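Long form salivary protein D7L1 (PDB 3DXL) binds and sequesters host mediators such as biogenic amines and leukotrienes, and so helps female mosquitoes to feed on blood. Local coordinates at residues Val72-Leu83 with Asn126-Leu134; Arg169-Gln177 with Met294-Gln303. All coordinates share one frame; numbering follows the deposited sequence. Where two conformers were deposited one is given.

Contact 1: Val72-Leu83 with Asn126-Leu134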
# COMPACT_ATOMS: atom_id res chain seq x y z
N VAL A 72 11.89 -12.92 -5.65
CA VAL A 72 10.76 -12.67 -4.75
C VAL A 72 9.93 -13.93 -4.51
O VAL A 72 9.37 -14.10 -3.43
CB VAL A 72 9.89 -11.47 -5.22
CG1 VAL A 72 9.22 -11.75 -6.56
CG2 VAL A 72 8.84 -11.13 -4.17
N ILE A 73 9.86 -14.83 -5.49
CA ILE A 73 9.12 -16.08 -5.33
C ILE A 73 9.73 -16.91 -4.19
O ILE A 73 9.00 -17.41 -3.32
CB ILE A 73 9.07 -16.88 -6.65
CG1 ILE A 73 8.26 -16.09 -7.69
CG2 ILE A 73 8.49 -18.29 -6.42
CD1 ILE A 73 8.42 -16.62 -9.11
N GLN A 74 11.05 -17.05 -4.20
CA GLN A 74 11.73 -17.79 -3.13
C GLN A 74 11.63 -17.08 -1.78
O GLN A 74 11.44 -17.73 -0.75
CB GLN A 74 13.18 -18.09 -3.50
CG GLN A 74 13.35 -19.00 -4.74
CD GLN A 74 12.71 -20.38 -4.60
OE1 GLN A 74 12.54 -20.92 -3.50
NE2 GLN A 74 12.36 -20.98 -5.75
N GLU A 75 11.73 -15.74 -1.78
CA GLU A 75 11.57 -14.97 -0.55
C GLU A 75 10.17 -15.16 0.02
O GLU A 75 9.98 -15.35 1.22
CB GLU A 75 11.83 -13.47 -0.80
CG GLU A 75 13.29 -13.09 -0.91
CD GLU A 75 14.10 -13.48 0.32
OE1 GLU A 75 13.68 -13.16 1.45
OE2 GLU A 75 15.17 -14.10 0.14
N GLN A 76 9.18 -15.13 -0.87
CA GLN A 76 7.79 -15.30 -0.48
C GLN A 76 7.53 -16.68 0.13
O GLN A 76 6.87 -16.80 1.16
CB GLN A 76 6.88 -15.03 -1.68
CG GLN A 76 5.41 -14.90 -1.32
CD GLN A 76 5.07 -13.63 -0.56
OE1 GLN A 76 5.93 -12.78 -0.30
NE2 GLN A 76 3.81 -13.50 -0.18
N PHE A 77 8.04 -17.72 -0.53
CA PHE A 77 7.85 -19.09 -0.06
C PHE A 77 8.57 -19.35 1.27
O PHE A 77 8.07 -20.07 2.12
CB PHE A 77 8.29 -20.06 -1.16
CG PHE A 77 8.07 -21.52 -0.83
CD1 PHE A 77 6.88 -21.96 -0.27
CD2 PHE A 77 9.05 -22.45 -1.15
CE1 PHE A 77 6.69 -23.32 0.00
CE2 PHE A 77 8.87 -23.80 -0.89
CZ PHE A 77 7.69 -24.24 -0.32
N LYS A 78 9.75 -18.76 1.43
CA LYS A 78 10.49 -18.85 2.70
C LYS A 78 9.67 -18.28 3.86
O LYS A 78 9.62 -18.86 4.95
CB LYS A 78 11.83 -18.13 2.58
CG LYS A 78 12.69 -18.17 3.83
CD LYS A 78 14.00 -17.44 3.59
CE LYS A 78 15.00 -17.70 4.70
NZ LYS A 78 16.26 -16.94 4.47
N ALA A 79 9.02 -17.14 3.61
CA ALA A 79 8.18 -16.49 4.61
C ALA A 79 6.87 -17.23 4.85
O ALA A 79 6.32 -17.19 5.95
CB ALA A 79 7.91 -15.05 4.22
N TYR A 80 6.35 -17.89 3.81
CA TYR A 80 5.06 -18.57 3.89
C TYR A 80 5.10 -20.02 3.40
O TYR A 80 4.53 -20.34 2.34
CB TYR A 80 3.98 -17.76 3.16
CG TYR A 80 3.82 -16.38 3.73
CD1 TYR A 80 3.07 -16.16 4.89
CD2 TYR A 80 4.45 -15.29 3.14
CE1 TYR A 80 2.94 -14.90 5.43
CE2 TYR A 80 4.33 -14.01 3.67
CZ TYR A 80 3.58 -13.84 4.82
OH TYR A 80 3.46 -12.58 5.36
N PRO A 81 5.77 -20.92 4.16
CA PRO A 81 5.85 -22.34 3.75
C PRO A 81 4.49 -23.01 3.55
O PRO A 81 4.38 -23.94 2.75
CB PRO A 81 6.60 -23.02 4.92
CG PRO A 81 6.69 -22.00 6.00
CD PRO A 81 6.51 -20.65 5.40
N SER A 82 3.48 -22.55 4.28
CA SER A 82 2.14 -23.13 4.17
C SER A 82 1.42 -22.79 2.86
O SER A 82 0.39 -23.40 2.54
CB SER A 82 1.28 -22.70 5.36
OG SER A 82 0.97 -21.32 5.31
N LEU A 83 1.94 -21.82 2.11
CA LEU A 83 1.26 -21.33 0.90
C LEU A 83 1.83 -21.88 -0.40
O LEU A 83 1.48 -21.42 -1.49
CB LEU A 83 1.26 -19.80 0.88
CG LEU A 83 0.55 -19.09 2.03
CD1 LEU A 83 0.62 -17.59 1.83
CD2 LEU A 83 -0.90 -19.52 2.19
N ASN A 126 -1.83 -18.69 -4.65
CA ASN A 126 -1.65 -19.15 -3.27
C ASN A 126 -0.51 -18.44 -2.55
O ASN A 126 -0.65 -18.02 -1.40
CB ASN A 126 -1.44 -20.66 -3.23
CG ASN A 126 -2.70 -21.43 -3.54
OD1 ASN A 126 -3.77 -20.87 -3.75
ND2 ASN A 126 -2.58 -22.76 -3.57
N LEU A 127 0.63 -18.31 -3.23
CA LEU A 127 1.83 -17.76 -2.62
C LEU A 127 1.72 -16.28 -2.27
O LEU A 127 2.29 -15.83 -1.27
CB LEU A 127 3.01 -17.95 -3.57
CG LEU A 127 4.43 -17.87 -3.03
CD1 LEU A 127 4.62 -18.80 -1.85
CD2 LEU A 127 5.39 -18.26 -4.13
N PHE A 128 1.01 -15.54 -3.12
CA PHE A 128 0.95 -14.09 -3.00
C PHE A 128 -0.40 -13.61 -2.47
O PHE A 128 -0.87 -12.52 -2.79
CB PHE A 128 1.33 -13.44 -4.32
CG PHE A 128 2.79 -13.50 -4.60
CD1 PHE A 128 3.67 -12.62 -3.98
CD2 PHE A 128 3.31 -14.47 -5.46
CE1 PHE A 128 5.03 -12.67 -4.22
CE2 PHE A 128 4.68 -14.53 -5.70
CZ PHE A 128 5.54 -13.63 -5.09
N HIS A 129 -1.00 -14.44 -1.61
CA HIS A 129 -2.17 -14.04 -0.79
C HIS A 129 -3.40 -13.71 -1.62
O HIS A 129 -4.16 -12.80 -1.28
CB HIS A 129 -1.82 -12.90 0.19
CG HIS A 129 -0.61 -13.18 1.02
ND1 HIS A 129 -0.50 -14.29 1.84
CD2 HIS A 129 0.55 -12.49 1.15
CE1 HIS A 129 0.67 -14.27 2.44
NE2 HIS A 129 1.33 -13.19 2.04
N GLY A 130 -3.58 -14.46 -2.71
CA GLY A 130 -4.76 -14.37 -3.55
C GLY A 130 -5.77 -15.47 -3.28
O GLY A 130 -6.89 -15.39 -3.77
N ASN A 131 -5.39 -16.50 -2.52
CA ASN A 131 -6.31 -17.58 -2.17
C ASN A 131 -7.18 -17.12 -1.01
O ASN A 131 -6.69 -16.92 0.10
CB ASN A 131 -5.54 -18.86 -1.83
CG ASN A 131 -6.45 -20.04 -1.53
OD1 ASN A 131 -7.37 -19.94 -0.72
ND2 ASN A 131 -6.18 -21.17 -2.17
N LYS A 132 -8.48 -16.96 -1.26
CA LYS A 132 -9.39 -16.40 -0.26
C LYS A 132 -9.42 -17.18 1.04
O LYS A 132 -9.35 -16.60 2.12
CB LYS A 132 -10.80 -16.28 -0.84
CG LYS A 132 -10.91 -15.26 -1.95
CD LYS A 132 -12.31 -15.22 -2.53
CE LYS A 132 -12.36 -14.31 -3.75
NZ LYS A 132 -13.67 -14.42 -4.46
N GLU A 133 -9.50 -18.51 0.95
CA GLU A 133 -9.57 -19.35 2.15
C GLU A 133 -8.27 -19.31 2.95
O GLU A 133 -8.29 -19.15 4.17
CB GLU A 133 -9.97 -20.79 1.81
CG GLU A 133 -10.07 -21.73 3.02
CD GLU A 133 -11.20 -21.39 3.99
OE1 GLU A 133 -12.08 -20.55 3.67
OE2 GLU A 133 -11.22 -21.98 5.09
N LEU A 134 -7.14 -19.45 2.26
CA LEU A 134 -5.86 -19.42 2.93
C LEU A 134 -5.60 -18.06 3.57
O LEU A 134 -5.09 -17.97 4.68
CB LEU A 134 -4.72 -19.78 1.97
CG LEU A 134 -4.68 -21.23 1.45
CD1 LEU A 134 -3.60 -21.38 0.38
CD2 LEU A 134 -4.45 -22.22 2.59
O HOH W 1 -0.13 -23.99 -2.55

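Contact 2: Arg169-Gln177 with Met294-Gln303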
# COMPACT_ATOMS: atom_id res chain seq x y z
N ARG A 169 -4.82 5.17 26.04
CA ARG A 169 -5.87 5.45 25.08
C ARG A 169 -6.21 6.93 24.99
O ARG A 169 -6.47 7.45 23.90
CB ARG A 169 -7.12 4.61 25.41
CG ARG A 169 -8.18 4.61 24.32
CD ARG A 169 -7.63 3.94 23.07
NE ARG A 169 -8.69 3.51 22.18
CZ ARG A 169 -8.47 2.86 21.04
NH1 ARG A 169 -7.24 2.55 20.67
NH2 ARG A 169 -9.50 2.50 20.28
N GLN A 170 -6.18 7.60 26.14
CA GLN A 170 -6.54 9.03 26.24
C GLN A 170 -5.68 9.93 25.36
O GLN A 170 -6.13 11.00 24.96
CB GLN A 170 -6.47 9.48 27.71
CG GLN A 170 -5.07 9.39 28.34
CD GLN A 170 -5.05 9.71 29.83
OE1 GLN A 170 -5.57 10.73 30.26
NE2 GLN A 170 -4.43 8.83 30.61
N GLN A 171 -4.47 9.51 25.04
CA GLN A 171 -3.58 10.32 24.21
C GLN A 171 -4.11 10.51 22.80
O GLN A 171 -3.71 11.44 22.11
CB GLN A 171 -2.17 9.73 24.18
CG GLN A 171 -1.47 9.77 25.53
CD GLN A 171 -0.02 9.34 25.42
OE1 GLN A 171 0.74 9.87 24.61
NE2 GLN A 171 0.37 8.38 26.23
N LEU A 172 -5.02 9.63 22.37
CA LEU A 172 -5.57 9.76 21.02
C LEU A 172 -6.32 11.08 20.84
O LEU A 172 -6.42 11.57 19.72
CB LEU A 172 -6.46 8.56 20.68
CG LEU A 172 -5.73 7.23 20.52
CD1 LEU A 172 -6.73 6.16 20.10
CD2 LEU A 172 -4.58 7.32 19.51
N CYS A 173 -6.85 11.64 21.92
CA CYS A 173 -7.52 12.94 21.86
C CYS A 173 -6.61 13.99 21.25
O CYS A 173 -7.04 14.77 20.39
CB CYS A 173 -7.97 13.38 23.25
SG CYS A 173 -9.31 12.40 23.91
N GLN A 174 -5.36 14.02 21.68
CA GLN A 174 -4.38 14.99 21.18
C GLN A 174 -3.81 14.54 19.84
O GLN A 174 -3.62 15.36 18.93
CB GLN A 174 -3.26 15.18 22.21
CG GLN A 174 -3.71 15.84 23.52
CD GLN A 174 -4.27 14.85 24.53
OE1 GLN A 174 -3.65 13.82 24.83
NE2 GLN A 174 -5.45 15.15 25.06
N ILE A 175 -3.53 13.24 19.70
CA ILE A 175 -2.92 12.71 18.49
C ILE A 175 -3.80 12.97 17.27
O ILE A 175 -3.31 13.41 16.21
CB ILE A 175 -2.58 11.22 18.68
CG1 ILE A 175 -1.38 11.08 19.63
CG2 ILE A 175 -2.28 10.54 17.34
CD1 ILE A 175 -1.17 9.69 20.18
N ARG A 176 -5.10 12.76 17.42
CA ARG A 176 -6.04 12.91 16.30
C ARG A 176 -6.26 14.37 15.94
O ARG A 176 -6.79 14.66 14.87
CB ARG A 176 -7.37 12.23 16.60
CG ARG A 176 -7.30 10.72 16.63
CD ARG A 176 -8.68 10.15 16.74
NE ARG A 176 -8.68 8.69 16.75
CZ ARG A 176 -9.77 7.94 16.81
NH1 ARG A 176 -10.97 8.51 16.85
NH2 ARG A 176 -9.67 6.62 16.82
N GLN A 177 -5.85 15.27 16.83
CA GLN A 177 -5.91 16.71 16.57
C GLN A 177 -4.56 17.27 16.10
O GLN A 177 -4.31 18.48 16.16
CB GLN A 177 -6.44 17.46 17.80
CG GLN A 177 -7.87 17.11 18.17
CD GLN A 177 -8.37 17.87 19.37
OE1 GLN A 177 -8.76 19.04 19.26
NE2 GLN A 177 -8.35 17.23 20.53
N MET A 294 -14.55 16.19 20.22
CA MET A 294 -14.04 14.90 19.78
C MET A 294 -14.31 13.79 20.80
O MET A 294 -14.27 14.02 22.01
CB MET A 294 -12.54 14.99 19.49
CG MET A 294 -11.91 13.69 19.00
SD MET A 294 -10.18 13.84 18.53
CE MET A 294 -10.33 14.61 16.92
N GLU A 295 -14.56 12.59 20.28
CA GLU A 295 -14.76 11.40 21.11
C GLU A 295 -13.75 10.31 20.77
O GLU A 295 -13.39 10.13 19.60
CB GLU A 295 -16.18 10.84 20.91
CG GLU A 295 -17.28 11.67 21.55
CD GLU A 295 -18.67 11.10 21.30
OE1 GLU A 295 -18.79 9.94 20.85
OE2 GLU A 295 -19.66 11.82 21.55
N ILE A 296 -13.29 9.60 21.80
CA ILE A 296 -12.52 8.37 21.62
C ILE A 296 -13.27 7.23 22.31
O ILE A 296 -13.50 7.28 23.52
CB ILE A 296 -11.07 8.48 22.19
CG1 ILE A 296 -10.33 9.70 21.61
CG2 ILE A 296 -10.28 7.18 21.96
CD1 ILE A 296 -10.10 9.68 20.10
N ASP A 297 -13.66 6.22 21.53
CA ASP A 297 -14.46 5.09 22.01
C ASP A 297 -15.70 5.56 22.79
O ASP A 297 -16.03 5.00 23.84
CB ASP A 297 -13.63 4.13 22.88
CG ASP A 297 -12.27 3.83 22.28
OD1 ASP A 297 -12.19 3.51 21.07
OD2 ASP A 297 -11.28 3.90 23.03
N GLY A 298 -16.36 6.59 22.28
CA GLY A 298 -17.56 7.14 22.92
C GLY A 298 -17.29 8.11 24.06
O GLY A 298 -18.21 8.83 24.47
N LYS A 299 -16.06 8.11 24.58
CA LYS A 299 -15.68 9.00 25.68
C LYS A 299 -15.31 10.39 25.15
O LYS A 299 -14.59 10.52 24.16
CB LYS A 299 -14.51 8.42 26.48
CG LYS A 299 -14.81 7.09 27.18
CD LYS A 299 -13.68 6.71 28.12
CE LYS A 299 -13.94 5.40 28.83
NZ LYS A 299 -13.69 4.21 27.95
N GLN A 300 -15.80 11.42 25.84
CA GLN A 300 -15.53 12.80 25.46
C GLN A 300 -14.10 13.20 25.78
O GLN A 300 -13.60 12.95 26.87
CB GLN A 300 -16.49 13.75 26.18
CG GLN A 300 -17.97 13.51 25.91
CD GLN A 300 -18.43 14.07 24.57
OE1 GLN A 300 -18.11 15.20 24.22
NE2 GLN A 300 -19.18 13.27 23.83
N CYS A 301 -13.44 13.83 24.80
CA CYS A 301 -12.09 14.36 25.00
C CYS A 301 -12.14 15.67 25.79
O CYS A 301 -13.00 16.51 25.52
CB CYS A 301 -11.39 14.57 23.66
SG CYS A 301 -10.92 13.04 22.84
N PRO A 302 -11.22 15.84 26.76
CA PRO A 302 -11.17 17.07 27.55
C PRO A 302 -10.70 18.29 26.74
O PRO A 302 -10.68 19.41 27.26
CB PRO A 302 -10.17 16.74 28.66
CG PRO A 302 -9.32 15.66 28.10
CD PRO A 302 -10.20 14.86 27.19
N GLN A 303 -10.32 18.05 25.48
CA GLN A 303 -9.91 19.12 24.57
C GLN A 303 -10.62 19.00 23.22
O GLN A 303 -10.79 17.91 22.68
CB GLN A 303 -8.39 19.11 24.37
CG GLN A 303 -7.58 19.47 25.62
CD GLN A 303 -7.72 20.93 26.01
OE1 GLN A 303 -8.27 21.25 27.07
NE2 GLN A 303 -7.21 21.83 25.17
O HOH W 2 -12.89 6.33 18.72
O HOH W 3 -12.13 11.13 16.80

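Contact 1: Val72-Leu83 with Asn126-Leu134
Gln76 leaves its helix with CG anti to the backbone N (chi1 -168°) and then bends at chi2, which lays its side chain against both Leu127 and Phe128 in the N-terminal odorant-binding-type (PBP/GOBP) domain. Its NE2 donates to Leu127 O at 3.0 Å, nearly straight at 162° and with the acceptor in the amide plane. That carbonyl comes where helix 121-127 ends, and glutamine suits the place because its methylenes can pack while its amide donates a hydrogen bond: CG lies over one face of the Phe128 ring, 4.0 Å from the centroid, a CH-pi contact. Leu127 runs past Gln76 in the opposite direction and puts CD1 3.7 Å from Phe77 CA and CD2 against Ile73. His129 meets Tyr80 in a T-shaped pair, the imidazole edge on the phenol face, centroids 4.6 Å apart. Leu83 CD1 lies 3.4 Å from His129 CE1, while its CD2 packs on Leu134. Gln76 OE1 is hydrogen-bonded to Phe4 N, and His129 NE2 to Phe4 O. Phe128 also lies beside Trp37, which binds leukotriene E4, as does Gly130. One hydrogen bond from a buried amide, set among aromatic and aliphatic side chains, thus ties the turn to helix 71-79 beside the lipid pocket.

Contact 2: Arg169-Gln177 with Met294-Gln303
The Arg169 guanidinium meets Asp297 at its edge, while Leu172 CD1 of its own segment covers one face; the Arg176 guanidinium carries Ile296 CD1 over a face and a water at its edge. Ile296 and Asp297 belong to a beta hairpin closed by a type I' turn from Ile296 to Lys299; the Cys173-Cys301 disulfide, just after the second strand, joins the hairpin to helix 172-175 in the C-terminal odorant-binding-type domain. Arg169 grips the carboxylate side-on, the two planes 15° apart: NE donates to OD2 of Asp297 at 2.8 Å and NH2 to OD1 at 3.0 Å, each on a syn lone pair. Its bend at chi2 (64°) turns the chain toward this acid, and NH1 reaches Tyr162 O and Asn159 OD1. Beta-branched Ile296 suits a strand and fills the middle, its CG1 3.7 Å from Cys173 SG and its CD1 3.7 Å from Arg176 CD. Arg176 binds noradrenaline and forms a salt bridge with Glu158, another residue of that site; through a water its NH1 is also joined to Glu295 O. Flexible and unbranched, Met294 lays SD and CE along Arg176 CB and Gln177 CG. Gln177 NE2 donates a hydrogen bond to Cys173 O at 2.8 Å and a weak one to Gln303 O. Cys173 SG and Cys301 SG are bonded at 2.0 Å, with a disulfide torsion of -81°.

In the fold
Contact 1 is buried and contact 2 only partly so, with several exposed residues on the chain's last segment. Their nearest atoms are about 24 Å apart, and they follow one another along the chain without sharing a helix or strand. Each joins a helix to a later segment: in 72-83 with 126-134 that segment is a turn between two helices, in 169-177 with 294-303 a small hairpin and the C-terminal end. The inner contact relies on aromatic and aliphatic packing and one hydrogen bond from a neutral amide; the outer one uses a covalent link and a charged pair. Contact 1 lies by the lipid pocket and contact 2 by the amine pocket, two pockets whose ligands bind independently.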